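PDB 2OG5: putative oxygenase from Streptomyces coelicolor, which hydroxylates L-asparagine at C3, using iron(II), 2-oxoglutarate and O2, to supply (2S,3S)-3-hydroxyasparagine for the calcium-dependent antibiotic. Local coordinates for residues H77-T82 / L134-G139. Numbering follows the deposited sequence.
Sequences HAWPAT and LMTACG
W79 meets M135 in a buried Met-aromatic contact. It joins the linker between helices 66-76 and 81-92 to one side of helix 128-140. The sulfur lies at the edge of the indole, almost in its plane. M135 SD is 4.5 Å from the centroid of the W79 five-membered ring, 87° off the ring normal. That position suits the indole N-H. W79 NE1 gives M135 SD a weak hydrogen bond of 3.4 Å, nearly straight at 171°. The thioether is thus a weak acceptor for the N-H of this buried indole.

M135 runs out extended from the helix and then bends about its last torsion (chi3 -68°). The bend carries the methyl along the same edge toward the six-membered ring: M135 CE is 3.6 Å from W79 NE1 and also touches CZ2. M135 also packs on I51 and L55 of helix 42-58 and on A75 of helix 66-76. The M135 side chain therefore sits among the N-terminal helices, which pack beside the jelly-roll core of this clavaminate synthase-family oxygenase. The contact is structural packing, away from the metal site. The side chain of T136 is still about 12 Å from that of R329, a residue that binds L-asparagine.

T136 meets the six-membered part of the indole. Its OG1 is 3.7 Å from W79 CH2 and approaches the ring obliquely. This hydroxyl is hydrogen-bonded to the carbonyl of V132, one turn earlier in the helix. The W79 ring also meets that of W76. The backbone O of W79 is hydrogen-bonded to R84 NE.

A water makes a second link near the C-terminal end of helix 128-140. It lies 2.8 Å from H77 NE2 and donates a hydrogen bond to the backbone O of C138.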
loop_
_atom_site.group_PDB
_atom_site.type_symbol
_atom_site.label_atom_id
_atom_site.label_comp_id
_atom_site.label_asym_id
_atom_site.label_seq_id
_atom_site.Cartn_x
_atom_site.Cartn_y
_atom_site.Cartn_z
ATOM N N HIS A 77 -8.387 -15.799 -11.315
ATOM C CA HIS A 77 -8.131 -17.226 -11.435
ATOM C C HIS A 77 -7.797 -17.689 -12.845
ATOM O O HIS A 77 -7.389 -18.838 -13.024
ATOM C CB HIS A 77 -9.279 -18.005 -10.799
ATOM C CG HIS A 77 -9.258 -17.899 -9.312
ATOM N ND1 HIS A 77 -8.294 -18.528 -8.558
ATOM C CD2 HIS A 77 -10.000 -17.169 -8.448
ATOM C CE1 HIS A 77 -8.466 -18.216 -7.286
ATOM N NE2 HIS A 77 -9.489 -17.389 -7.191
ATOM N N ALA A 78 -7.931 -16.792 -13.826
ATOM C CA ALA A 78 -7.420 -17.032 -15.185
ATOM C C ALA A 78 -5.928 -16.692 -15.349
ATOM O O ALA A 78 -5.332 -17.036 -16.372
ATOM C CB ALA A 78 -8.239 -16.241 -16.211
ATOM N N TRP A 79 -5.322 -16.005 -14.376
ATOM C CA TRP A 79 -3.895 -15.658 -14.467
ATOM C C TRP A 79 -3.024 -16.909 -14.578
ATOM O O TRP A 79 -3.411 -17.982 -14.111
ATOM C CB TRP A 79 -3.410 -14.863 -13.251
ATOM C CG TRP A 79 -3.784 -13.418 -13.202
ATOM C CD1 TRP A 79 -4.993 -12.874 -13.500
ATOM C CD2 TRP A 79 -2.947 -12.333 -12.770
ATOM N NE1 TRP A 79 -4.962 -11.506 -13.286
ATOM C CE2 TRP A 79 -3.717 -11.153 -12.844
ATOM C CE3 TRP A 79 -1.623 -12.246 -12.327
ATOM C CZ2 TRP A 79 -3.206 -9.896 -12.489
ATOM C CZ3 TRP A 79 -1.113 -10.997 -11.978
ATOM C CH2 TRP A 79 -1.903 -9.840 -12.061
ATOM N N PRO A 80 -1.832 -16.775 -15.181
ATOM C CA PRO A 80 -0.917 -17.912 -15.207
ATOM C C PRO A 80 -0.590 -18.453 -13.821
ATOM O O PRO A 80 -0.416 -17.683 -12.874
ATOM C CB PRO A 80 0.358 -17.352 -15.849
ATOM C CG PRO A 80 0.154 -15.924 -16.049
ATOM C CD PRO A 80 -1.291 -15.592 -15.871
ATOM N N ALA A 81 -0.492 -19.772 -13.723
ATOM C CA ALA A 81 -0.199 -20.428 -12.453
ATOM C C ALA A 81 1.105 -19.951 -11.835
ATOM O O ALA A 81 1.225 -19.894 -10.615
ATOM C CB ALA A 81 -0.168 -21.949 -12.631
ATOM N N THR A 82 2.094 -19.631 -12.671
ATOM C CA THR A 82 3.382 -19.135 -12.183
ATOM C C THR A 82 3.205 -17.928 -11.263
ATOM O O THR A 82 3.764 -17.881 -10.167
ATOM C CB THR A 82 4.291 -18.719 -13.357
ATOM O OG1 THR A 82 3.536 -17.920 -14.272
ATOM C CG2 THR A 82 4.807 -19.936 -14.081
ATOM N N LEU A 134 -7.486 -4.780 -8.701
ATOM C CA LEU A 134 -8.563 -5.478 -8.005
ATOM C C LEU A 134 -8.453 -6.996 -8.202
ATOM O O LEU A 134 -8.798 -7.774 -7.303
ATOM C CB LEU A 134 -9.941 -4.920 -8.385
ATOM C CG LEU A 134 -10.192 -3.475 -7.910
ATOM C CD1 LEU A 134 -11.617 -3.008 -8.213
ATOM C CD2 LEU A 134 -9.904 -3.299 -6.426
ATOM N N MET A 135 -7.947 -7.439 -9.352
ATOM C CA MET A 135 -7.675 -8.877 -9.539
ATOM C C MET A 135 -6.641 -9.341 -8.515
ATOM O O MET A 135 -6.856 -10.331 -7.811
ATOM C CB MET A 135 -7.193 -9.189 -10.961
ATOM C CG MET A 135 -8.284 -9.106 -12.005
ATOM S SD MET A 135 -7.780 -9.671 -13.654
ATOM C CE MET A 135 -6.597 -8.400 -14.122
ATOM N N THR A 136 -5.542 -8.609 -8.385
ATOM C CA THR A 136 -4.487 -9.002 -7.450
ATOM C C THR A 136 -4.985 -8.970 -6.006
ATOM O O THR A 136 -4.652 -9.849 -5.211
ATOM C CB THR A 136 -3.239 -8.124 -7.584
ATOM O OG1 THR A 136 -2.835 -8.093 -8.962
ATOM C CG2 THR A 136 -2.096 -8.667 -6.728
ATOM N N ALA A 137 -5.789 -7.968 -5.660
ATOM C CA ALA A 137 -6.353 -7.888 -4.316
ATOM C C ALA A 137 -7.176 -9.124 -3.990
ATOM O O ALA A 137 -7.099 -9.665 -2.888
ATOM C CB ALA A 137 -7.218 -6.631 -4.172
ATOM N N CYS A 138 -7.969 -9.576 -4.962
ATOM C CA CYS A 138 -8.783 -10.771 -4.769
ATOM C C CYS A 138 -7.964 -12.063 -4.691
ATOM O O CYS A 138 -8.439 -13.070 -4.153
ATOM C CB CYS A 138 -9.839 -10.880 -5.874
ATOM S SG CYS A 138 -11.145 -9.672 -5.772
ATOM N N GLY A 139 -6.760 -12.065 -5.262
ATOM C CA GLY A 139 -5.832 -13.171 -5.113
ATOM C C GLY A 139 -5.172 -13.254 -3.751
ATOM O O GLY A 139 -4.942 -14.356 -3.228
HETATM O O HOH W 1 -9.055 -15.853 -4.854
#